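Local structure of condensin complex subunit 3 (Schizosaccharomyces pombe, 5OQR) at residues Q168-S172 with S173-R177; Y326-L329 with L330-M333; Y356-S359 with C360-E364; L477-N480 with L481-V484; Q677-L680 with D681-D684. The protein serves as a regulatory HEAT-repeat subunit of condensin, the complex required to convert interphase chromatin into condensed, mitotic-like chromosomes. All blocks are in the same frame, centred on the assembly; numbering follows the deposited sequence.

The chain is mostly helical, has no strands and carries nine HEAT repeats. The five contacts follow one another along it in order. Contact 1 lies in HEAT 4, at the turn from helix 158-169 to helix 173-182. Contacts 2 and 3, centres about 25 Å apart, both pack on helix 308-324. Contact 4 starts helix 480-495, and its centre is about 64 Å from that of contact 1. Contact 5 closes helix 669-682. Its centre is nearer to contact 1, at about 28 Å, than to contact 4. The chain therefore curves back as a bent solenoid, so parts some 500 residues apart come to about 17 Å between nearest atoms, without touching.

Contact 1: Q168-S172 with S173-R177; sequences QNDPS and SEVRR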
# COMPACT_ATOMS: atom_id res chain seq x y z
N GLN A 168 -8.71 -11.09 -12.60
CA GLN A 168 -7.35 -10.59 -12.52
C GLN A 168 -7.10 -9.40 -13.43
O GLN A 168 -6.26 -8.54 -13.10
CB GLN A 168 -6.39 -11.73 -12.88
CG GLN A 168 -4.91 -11.39 -12.82
CD GLN A 168 -4.02 -12.58 -13.15
OE1 GLN A 168 -2.83 -12.41 -13.40
NE2 GLN A 168 -4.58 -13.79 -13.16
N ASN A 169 -7.80 -9.30 -14.56
CA ASN A 169 -7.52 -8.28 -15.56
C ASN A 169 -8.72 -7.44 -15.97
O ASN A 169 -8.54 -6.46 -16.70
CB ASN A 169 -6.91 -8.91 -16.82
CG ASN A 169 -5.56 -9.53 -16.57
OD1 ASN A 169 -5.45 -10.72 -16.28
ND2 ASN A 169 -4.51 -8.72 -16.67
N ASP A 170 -9.93 -7.79 -15.54
CA ASP A 170 -11.10 -7.03 -15.96
C ASP A 170 -10.98 -5.59 -15.50
O ASP A 170 -10.68 -5.35 -14.32
CB ASP A 170 -12.38 -7.65 -15.41
CG ASP A 170 -13.63 -6.98 -15.94
OD1 ASP A 170 -13.90 -5.82 -15.55
OD2 ASP A 170 -14.35 -7.61 -16.74
N PRO A 171 -11.21 -4.60 -16.37
CA PRO A 171 -11.06 -3.19 -15.94
C PRO A 171 -12.20 -2.69 -15.07
O PRO A 171 -12.08 -1.60 -14.51
CB PRO A 171 -11.01 -2.43 -17.27
CG PRO A 171 -11.77 -3.29 -18.22
CD PRO A 171 -11.50 -4.71 -17.81
N SER A 172 -13.30 -3.43 -14.96
CA SER A 172 -14.45 -3.00 -14.17
C SER A 172 -14.40 -3.65 -12.79
O SER A 172 -14.22 -4.87 -12.68
CB SER A 172 -15.76 -3.35 -14.88
OG SER A 172 -16.87 -3.05 -14.06
N SER A 173 -14.57 -2.84 -11.75
CA SER A 173 -14.51 -3.36 -10.39
C SER A 173 -15.72 -4.23 -10.08
O SER A 173 -15.58 -5.30 -9.47
CB SER A 173 -14.41 -2.20 -9.39
OG SER A 173 -15.47 -1.28 -9.57
N GLU A 174 -16.92 -3.80 -10.49
CA GLU A 174 -18.12 -4.58 -10.22
C GLU A 174 -18.02 -5.97 -10.84
O GLU A 174 -18.50 -6.95 -10.26
CB GLU A 174 -19.35 -3.85 -10.75
CG GLU A 174 -19.67 -2.56 -10.01
CD GLU A 174 -20.94 -1.90 -10.52
OE1 GLU A 174 -21.48 -2.37 -11.54
OE2 GLU A 174 -21.39 -0.92 -9.89
N VAL A 175 -17.41 -6.07 -12.02
CA VAL A 175 -17.25 -7.37 -12.66
C VAL A 175 -16.31 -8.24 -11.83
O VAL A 175 -16.65 -9.38 -11.47
CB VAL A 175 -16.73 -7.21 -14.10
CG1 VAL A 175 -16.68 -8.56 -14.80
CG2 VAL A 175 -17.62 -6.25 -14.88
N ARG A 176 -15.13 -7.72 -11.50
CA ARG A 176 -14.19 -8.46 -10.67
C ARG A 176 -14.86 -8.97 -9.40
O ARG A 176 -14.69 -10.12 -9.01
CB ARG A 176 -12.98 -7.59 -10.33
CG ARG A 176 -12.08 -7.27 -11.51
CD ARG A 176 -10.74 -6.74 -11.06
NE ARG A 176 -10.85 -5.49 -10.30
CZ ARG A 176 -11.08 -4.30 -10.84
NH1 ARG A 176 -11.17 -3.23 -10.07
NH2 ARG A 176 -11.24 -4.18 -12.15
N ARG A 177 -15.63 -8.10 -8.74
CA ARG A 177 -16.30 -8.50 -7.51
C ARG A 177 -17.26 -9.66 -7.75
O ARG A 177 -17.34 -10.58 -6.93
CB ARG A 177 -17.03 -7.32 -6.89
CG ARG A 177 -17.81 -7.68 -5.64
CD ARG A 177 -18.06 -6.49 -4.73
NE ARG A 177 -19.14 -5.63 -5.22
CZ ARG A 177 -18.98 -4.45 -5.82
NH1 ARG A 177 -17.77 -3.96 -6.04
NH2 ARG A 177 -20.04 -3.76 -6.21
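Val175 lies across the carboxylate of Asp170, the two side chains meeting at about a right angle. Its CG1 methyl rests on Asp170 OD2 (3.2 Å). Its other methyl, CG2, meets Ser172 OG at 3.4 Å. Asp170 CG stands anti to the backbone N (chi1 -174°), which carries the carboxylate forward under the start of the next helix. There Asp170 OD1 accepts from Ser172 N in an Asx turn, met nearly along the C-O direction. Asp170 OD2 forms a salt bridge with Arg138 of helix 135-145, so both carboxylate oxygens have partners.

Arg176 closes the turn from the other side. Its chain bends at chi3 (-61°) and brings NH2 to Asp170 O, a hydrogen bond modelled at 2.5 Å. This carbonyl sits at the guanidinium edge, whereas Ser172 O lies over one face. Ser172 O instead takes the backbone N of Arg176 (3.2 Å) in a nearly straight bond. Asp199 forms a salt bridge with Arg176 NE, and an apolar side chain of the other protein chain also packs on Arg176.

Ser172 occupies the N-cap position of helix 173-182. An aspartate in the turn, followed by a valine-arginine pair early in the second helix, is characteristic of a HEAT repeat, here HEAT 4.

Contact 2: Y326-L329 with L330-M333; sequences YTDL and LDKM
The carboxylates of Asp328 and Asp331 lie side by side, their planes 40° apart, so neither is stacked flat on the other. Both side chains point the same way. Asp328 OD1 and Asp331 OD2 come within 4.1 Å. Two like charges this near would probably disfavour each other, although both residues are exposed to solvent. The stem of Asp331 also meets the backbone, with its CB 3.5 Å from Asp328 O.

The backbone carrying these side chains is weakly bonded. Leu330 N donates to Tyr326 O at 3.1 Å, in the carbonyl plane, and weakly to Thr327 O. Asp331 N likewise has two weak bonds, to Thr327 O and Asp328 O. Bonds reaching three and four residues back are thus mixed in the short helix 327-330, which links helix 308-324 to helix 336-348. A type I beta turn from Leu330 to Met333 follows, with Met333 N bonded to Leu330 O (2.9 Å).

Lys332 N donates to Leu329 O at 3.2 Å, approaching from above the carbonyl plane rather than along a lone pair. The side chains of these two residues run alongside each other. Lys332 CG is anti to the carbonyl carbon (chi1 -56°) and the chain is extended beyond it, which takes CE past Leu329 CD1 at 4.1 Å. Its NZ goes on to a salt bridge with Glu297 and a hydrogen bond to Leu296 O. Leu329 touches Cys321 and Leu330 touches Asn318, both on helix 308-324. Buried Met333 packs on Phe317 of the same helix and on Phe298.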
# COMPACT_ATOMS: atom_id res chain seq x y z
N TYR A 326 -4.82 2.77 30.31
CA TYR A 326 -5.55 1.85 31.18
C TYR A 326 -4.67 1.56 32.39
O TYR A 326 -4.03 0.52 32.52
CB TYR A 326 -5.90 0.57 30.43
CG TYR A 326 -6.83 0.77 29.24
CD1 TYR A 326 -7.70 1.84 29.19
CD2 TYR A 326 -6.82 -0.13 28.18
CE1 TYR A 326 -8.55 2.02 28.11
CE2 TYR A 326 -7.66 0.04 27.10
CZ TYR A 326 -8.52 1.11 27.07
OH TYR A 326 -9.36 1.28 25.99
N THR A 327 -4.66 2.52 33.32
CA THR A 327 -3.72 2.47 34.44
C THR A 327 -3.96 1.25 35.31
O THR A 327 -3.03 0.52 35.64
CB THR A 327 -3.83 3.75 35.27
OG1 THR A 327 -5.12 3.81 35.89
CG2 THR A 327 -3.63 4.98 34.39
N ASP A 328 -5.22 1.02 35.71
CA ASP A 328 -5.52 -0.13 36.55
C ASP A 328 -5.12 -1.43 35.88
O ASP A 328 -4.74 -2.39 36.56
CB ASP A 328 -7.01 -0.14 36.90
CG ASP A 328 -7.40 0.99 37.82
OD1 ASP A 328 -6.57 1.38 38.66
OD2 ASP A 328 -8.54 1.48 37.71
N LEU A 329 -5.20 -1.49 34.55
CA LEU A 329 -4.78 -2.69 33.84
C LEU A 329 -3.26 -2.86 33.89
O LEU A 329 -2.77 -3.99 33.88
CB LEU A 329 -5.25 -2.64 32.39
CG LEU A 329 -6.72 -2.97 32.11
CD1 LEU A 329 -7.02 -4.43 32.43
CD2 LEU A 329 -7.66 -2.05 32.88
N LEU A 330 -2.52 -1.76 33.95
CA LEU A 330 -1.06 -1.84 34.03
C LEU A 330 -0.59 -2.41 35.36
O LEU A 330 0.53 -2.93 35.42
CB LEU A 330 -0.44 -0.46 33.83
CG LEU A 330 -0.24 0.01 32.39
CD1 LEU A 330 0.28 1.44 32.39
CD2 LEU A 330 0.71 -0.90 31.63
N ASP A 331 -1.40 -2.33 36.41
CA ASP A 331 -1.01 -2.90 37.69
C ASP A 331 -0.77 -4.40 37.60
O ASP A 331 -0.17 -4.98 38.50
CB ASP A 331 -2.08 -2.62 38.75
CG ASP A 331 -2.05 -1.18 39.23
OD1 ASP A 331 -0.96 -0.57 39.25
OD2 ASP A 331 -3.13 -0.65 39.60
N LYS A 332 -1.23 -5.04 36.52
CA LYS A 332 -0.97 -6.46 36.33
C LYS A 332 0.42 -6.74 35.79
O LYS A 332 0.89 -7.88 35.86
CB LYS A 332 -2.02 -7.05 35.38
CG LYS A 332 -3.44 -6.82 35.84
CD LYS A 332 -4.44 -7.48 34.92
CE LYS A 332 -5.86 -7.15 35.33
NZ LYS A 332 -6.86 -8.03 34.67
N MET A 333 1.09 -5.73 35.25
CA MET A 333 2.46 -5.90 34.80
C MET A 333 3.42 -5.81 35.99
O MET A 333 3.15 -5.09 36.95
CB MET A 333 2.82 -4.84 33.76
CG MET A 333 2.06 -4.97 32.45
SD MET A 333 2.48 -6.45 31.52
CE MET A 333 1.20 -7.59 32.04

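Contact 3: Y356-S359 with C360-E364; sequences YDES and CFIIE
Tyr356 begins the first turn of helix 356-372, and its ring is met on one face by Cys360 one turn on. This is a cysteine sulfur-aromatic contact. Cys360 SG stands 4.0 Å from the centroid of the Tyr356 ring, 19° off the normal and shifted toward the rim. It is nearest the hydroxyl half of the ring, at CE2 and CZ. The ring reaches it because Tyr356 CG is anti to its own amide nitrogen (chi1 179°), which folds the side chain forward along the helix. The same pair is joined in the backbone, where Cys360 N donates to Tyr356 O at 3.1 Å.

Asp357 takes part through its carbonyl, which accepts a weak bond from Phe361 N.

Glu358 bonds through its O to Ile362 N (2.9 Å). Its extended side chain crosses that of Ile362 at a slant, and Glu358 OE1 lies 4.1 Å from Ile362 CD1. The other oxygen, OE2, accepts from the backbone N of Ala308, at the start of helix 308-324. Ile362 CG1 also sits 3.2 Å from Glu358 O. With Ile362 cut back to alanine, the stem of Glu358 is likely to lose its apolar neighbour, and Ser311 and Gln346 their packing partner.

Ser359 is buried. Its OG lies within hydrogen-bonding distance of Ser355 O and Gln346 OE1 as modelled, and its single proton can serve only one fully. Its carbonyl receives Ile363 N at 2.8 Å in a nearly straight bond (174°), while Ile363 CG1 rests 3.2 Å from that same Ser359 O.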
# COMPACT_ATOMS: atom_id res chain seq x y z
N TYR A 356 17.41 -21.63 22.41
CA TYR A 356 18.15 -20.39 22.25
C TYR A 356 17.35 -19.35 21.48
O TYR A 356 17.19 -18.21 21.94
CB TYR A 356 19.48 -20.68 21.54
CG TYR A 356 20.32 -19.45 21.29
CD1 TYR A 356 21.14 -18.93 22.28
CD2 TYR A 356 20.30 -18.82 20.06
CE1 TYR A 356 21.91 -17.81 22.06
CE2 TYR A 356 21.07 -17.70 19.82
CZ TYR A 356 21.87 -17.20 20.82
OH TYR A 356 22.64 -16.08 20.59
N ASP A 357 16.83 -19.72 20.31
CA ASP A 357 16.12 -18.75 19.48
C ASP A 357 14.89 -18.20 20.18
O ASP A 357 14.59 -17.01 20.08
CB ASP A 357 15.73 -19.39 18.14
CG ASP A 357 16.92 -19.64 17.24
OD1 ASP A 357 17.95 -18.96 17.41
OD2 ASP A 357 16.83 -20.53 16.36
N GLU A 358 14.17 -19.05 20.91
CA GLU A 358 12.97 -18.58 21.60
C GLU A 358 13.32 -17.65 22.75
O GLU A 358 12.63 -16.65 22.97
CB GLU A 358 12.16 -19.77 22.11
CG GLU A 358 10.67 -19.46 22.25
CD GLU A 358 9.96 -20.40 23.21
OE1 GLU A 358 10.64 -21.03 24.05
OE2 GLU A 358 8.72 -20.49 23.13
N SER A 359 14.39 -17.96 23.49
CA SER A 359 14.76 -17.13 24.63
C SER A 359 15.21 -15.75 24.19
O SER A 359 14.94 -14.76 24.88
CB SER A 359 15.85 -17.82 25.45
OG SER A 359 15.31 -18.87 26.23
N CYS A 360 15.91 -15.66 23.06
CA CYS A 360 16.26 -14.35 22.52
C CYS A 360 15.01 -13.52 22.27
O CYS A 360 14.97 -12.32 22.58
CB CYS A 360 17.06 -14.51 21.23
SG CYS A 360 18.72 -15.14 21.46
N PHE A 361 13.97 -14.14 21.70
CA PHE A 361 12.72 -13.43 21.46
C PHE A 361 12.05 -13.04 22.77
O PHE A 361 11.52 -11.93 22.90
CB PHE A 361 11.79 -14.29 20.61
CG PHE A 361 10.55 -13.59 20.16
CD1 PHE A 361 10.60 -12.63 19.16
CD2 PHE A 361 9.32 -13.89 20.73
CE1 PHE A 361 9.46 -11.98 18.74
CE2 PHE A 361 8.18 -13.24 20.31
CZ PHE A 361 8.25 -12.29 19.32
N ILE A 362 12.05 -13.95 23.76
CA ILE A 362 11.43 -13.66 25.05
C ILE A 362 12.15 -12.50 25.73
O ILE A 362 11.52 -11.56 26.22
CB ILE A 362 11.43 -14.92 25.93
CG1 ILE A 362 10.55 -16.00 25.30
CG2 ILE A 362 10.93 -14.60 27.34
CD1 ILE A 362 10.74 -17.38 25.89
N ILE A 363 13.48 -12.57 25.79
CA ILE A 363 14.25 -11.49 26.40
C ILE A 363 13.98 -10.17 25.68
O ILE A 363 13.85 -9.12 26.32
CB ILE A 363 15.75 -11.84 26.40
CG1 ILE A 363 16.01 -13.02 27.33
CG2 ILE A 363 16.60 -10.64 26.81
CD1 ILE A 363 17.38 -13.66 27.16
N GLU A 364 13.88 -10.22 24.36
CA GLU A 364 13.55 -9.03 23.58
C GLU A 364 12.25 -8.40 24.08
O GLU A 364 12.19 -7.18 24.31
CB GLU A 364 13.43 -9.40 22.11
CG GLU A 364 13.24 -8.23 21.17
CD GLU A 364 13.26 -8.66 19.72
OE1 GLU A 364 12.49 -8.09 18.91
OE2 GLU A 364 14.03 -9.58 19.38

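Contact 4: L477-N480 with L481-V484; sequences LNEN and LYMV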
# COMPACT_ATOMS: atom_id res chain seq x y z
N LEU A 477 29.15 17.34 24.43
CA LEU A 477 29.54 18.08 25.62
C LEU A 477 29.89 17.12 26.75
O LEU A 477 29.16 16.16 27.01
CB LEU A 477 28.40 19.01 26.04
CG LEU A 477 28.68 19.90 27.25
CD1 LEU A 477 29.82 20.87 26.96
CD2 LEU A 477 27.42 20.64 27.66
N ASN A 478 31.03 17.38 27.40
CA ASN A 478 31.47 16.68 28.60
C ASN A 478 31.98 15.27 28.33
O ASN A 478 32.25 14.53 29.29
CB ASN A 478 30.37 16.61 29.66
CG ASN A 478 29.91 17.98 30.12
OD1 ASN A 478 28.71 18.28 30.13
ND2 ASN A 478 30.86 18.82 30.52
N GLU A 479 32.13 14.87 27.07
CA GLU A 479 32.58 13.52 26.75
C GLU A 479 33.71 13.52 25.73
O GLU A 479 33.92 12.51 25.04
CB GLU A 479 31.42 12.66 26.26
CG GLU A 479 30.41 12.33 27.34
CD GLU A 479 29.00 12.74 26.96
OE1 GLU A 479 28.22 13.11 27.87
OE2 GLU A 479 28.66 12.70 25.76
N ASN A 480 34.44 14.63 25.61
CA ASN A 480 35.61 14.65 24.73
C ASN A 480 36.54 13.49 25.04
O ASN A 480 37.00 12.79 24.14
CB ASN A 480 36.34 15.99 24.87
CG ASN A 480 35.43 17.18 24.73
OD1 ASN A 480 34.62 17.47 25.62
ND2 ASN A 480 35.55 17.90 23.62
N LEU A 481 36.83 13.28 26.33
CA LEU A 481 37.81 12.27 26.71
C LEU A 481 37.33 10.86 26.37
O LEU A 481 38.13 10.02 25.94
CB LEU A 481 38.12 12.39 28.20
CG LEU A 481 38.90 13.64 28.60
CD1 LEU A 481 39.03 13.73 30.10
CD2 LEU A 481 40.28 13.65 27.95
N TYR A 482 36.04 10.59 26.56
CA TYR A 482 35.53 9.28 26.18
C TYR A 482 35.63 9.07 24.67
O TYR A 482 35.99 7.98 24.22
CB TYR A 482 34.08 9.14 26.66
CG TYR A 482 33.97 9.11 28.17
CD1 TYR A 482 34.78 8.28 28.93
CD2 TYR A 482 33.07 9.93 28.84
CE1 TYR A 482 34.69 8.25 30.31
CE2 TYR A 482 32.98 9.92 30.22
CZ TYR A 482 33.79 9.07 30.95
OH TYR A 482 33.70 9.05 32.32
N MET A 483 35.37 10.12 23.89
CA MET A 483 35.48 10.00 22.44
C MET A 483 36.92 9.76 22.01
O MET A 483 37.21 8.81 21.28
CB MET A 483 34.94 11.26 21.77
CG MET A 483 33.47 11.42 21.93
SD MET A 483 32.90 13.07 21.55
CE MET A 483 31.17 12.82 21.87
N VAL A 484 37.84 10.64 22.43
CA VAL A 484 39.24 10.48 22.04
C VAL A 484 39.73 9.10 22.42
O VAL A 484 40.56 8.51 21.72
CB VAL A 484 40.10 11.59 22.67
CG1 VAL A 484 41.54 11.48 22.20
CG2 VAL A 484 39.56 12.97 22.34
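Van der Waals contact is led by Glu479 and Tyr482. Glu479 CG comes to the edge of the Tyr482 ring, in its plane, and meets CD2 at 3.9 Å. The aliphatic stem of the glutamate does the touching. Its carboxylate is turned 28° from the ring plane and does not lie on a ring face. A bend at chi2 (125°) swings this end away from the helix it precedes. Beyond, Glu479 packs on Asn417 and Cys420 of helix 416-434, and Tyr482 also touches Cys420. The two residues therefore face the same neighbouring helix.

Met483 and Val484 pack against carbonyls. Met483 CG lies 3.3 Å from Glu479 O, and its SD follows at 3.7 Å from the same oxygen. The methionine chain is extended beyond CG, and its CE ends 4.4 Å from Glu479 CB. Met483 is buried and also touches Ser476 and Leu516. Val484 CG2 sits on Asn480 O at 3.1 Å. It gets there by standing beside the backbone N, with CG1 taking the place anti to that N (chi1 -176°).

The hydrogen bonds between the two segments are both backbone bonds. Met483 N donates to Glu479 O at 3.0 Å, slightly tilted from the carbonyl plane. Val484 N donates to Asn480 O at 2.9 Å and is almost perfectly straight. Both reach four residues back. They are the first alpha-helical bonds of helix 480-495, with Glu479 in the N-cap position, at the opening of the HEAT 7 repeat.

Contact 5: Q677-L680 with D681-D684; sequences QQML and DWTD
Gln677 CG is anti to the backbone N (chi1 -174°), and a bend at chi2 (55°) then curls its amide along the helix to Asp681. There NE2 donates to Asp681 OD2. The modelled separation of 2.4 Å is very short, so its exact length is doubtful. The amide and carboxylate planes are 53° apart. Trp682 CG, anti to the carbonyl carbon, lays the indole back over the preceding turn. Gln678 O lies under one face, 3.4 Å from Trp682 CG, and the same carbonyl accepts from Trp682 N at 3.0 Å. Met679 CG meets Trp682 CZ3 at 4.3 Å. Phe631 stacks on the indole, and Tyr612 touches it. Were Trp682 a leucine, Phe631 would probably lose its stacking partner and Gln678 O the ring over it.

Thr683 OG1 lies 2.9 Å from both Met679 O and Leu680 O, and Thr683 N bonds to Met679 O, with a weak second bond to Leu680 O. His707 NE2 is hydrogen-bonded to Thr683 OG1 and Leu680 O. Met679 O and Leu680 O, in the last turn of helix 669-682, thus find polar partners in Thr683, and Leu680 O also in His707 of helix 706-717.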
# COMPACT_ATOMS: atom_id res chain seq x y z
N GLN A 677 0.43 13.63 -16.67
CA GLN A 677 -0.67 13.97 -15.77
C GLN A 677 -0.23 13.91 -14.32
O GLN A 677 -0.71 14.70 -13.49
CB GLN A 677 -1.85 13.03 -16.01
CG GLN A 677 -3.10 13.38 -15.23
CD GLN A 677 -3.55 14.81 -15.47
OE1 GLN A 677 -3.95 15.17 -16.58
NE2 GLN A 677 -3.46 15.64 -14.44
N GLN A 678 0.68 13.00 -13.98
CA GLN A 678 1.24 12.97 -12.63
C GLN A 678 1.98 14.27 -12.33
O GLN A 678 1.70 14.93 -11.32
CB GLN A 678 2.18 11.77 -12.48
CG GLN A 678 1.52 10.53 -11.91
CD GLN A 678 1.52 10.50 -10.40
OE1 GLN A 678 0.88 11.33 -9.75
NE2 GLN A 678 2.26 9.56 -9.82
N MET A 679 2.93 14.64 -13.19
CA MET A 679 3.65 15.89 -12.99
C MET A 679 2.70 17.08 -12.93
O MET A 679 2.97 18.05 -12.21
CB MET A 679 4.66 16.10 -14.11
CG MET A 679 5.65 14.96 -14.33
SD MET A 679 7.06 15.55 -15.28
CE MET A 679 7.73 14.02 -15.91
N LEU A 680 1.60 17.04 -13.68
CA LEU A 680 0.64 18.14 -13.65
C LEU A 680 -0.10 18.20 -12.32
O LEU A 680 -0.37 19.29 -11.81
CB LEU A 680 -0.34 18.01 -14.81
CG LEU A 680 0.18 18.41 -16.19
CD1 LEU A 680 -0.81 18.00 -17.26
CD2 LEU A 680 0.44 19.91 -16.25
N ASP A 681 -0.44 17.04 -11.76
CA ASP A 681 -1.07 17.03 -10.44
C ASP A 681 -0.13 17.58 -9.38
O ASP A 681 -0.55 18.34 -8.50
CB ASP A 681 -1.51 15.61 -10.09
CG ASP A 681 -2.57 15.08 -11.03
OD1 ASP A 681 -3.23 14.08 -10.68
OD2 ASP A 681 -2.75 15.68 -12.11
N TRP A 682 1.15 17.21 -9.45
CA TRP A 682 2.13 17.72 -8.49
C TRP A 682 2.20 19.24 -8.52
O TRP A 682 2.46 19.86 -7.48
CB TRP A 682 3.51 17.14 -8.79
CG TRP A 682 3.62 15.66 -8.55
CD1 TRP A 682 2.79 14.89 -7.81
CD2 TRP A 682 4.62 14.79 -9.08
NE1 TRP A 682 3.21 13.58 -7.83
CE2 TRP A 682 4.33 13.49 -8.61
CE3 TRP A 682 5.74 14.97 -9.90
CZ2 TRP A 682 5.12 12.39 -8.93
CZ3 TRP A 682 6.51 13.88 -10.21
CH2 TRP A 682 6.20 12.61 -9.73
N THR A 683 1.99 19.85 -9.68
CA THR A 683 2.12 21.29 -9.83
C THR A 683 0.79 22.02 -9.68
O THR A 683 0.77 23.25 -9.76
CB THR A 683 2.74 21.60 -11.19
OG1 THR A 683 2.07 20.85 -12.21
CG2 THR A 683 4.20 21.22 -11.21
N ASP A 684 -0.30 21.31 -9.44
CA ASP A 684 -1.62 21.92 -9.31
C ASP A 684 -1.74 22.60 -7.95
O ASP A 684 -1.60 21.94 -6.91
CB ASP A 684 -2.70 20.86 -9.49
CG ASP A 684 -4.10 21.45 -9.52
OD1 ASP A 684 -4.30 22.57 -9.02
OD2 ASP A 684 -5.01 20.77 -10.04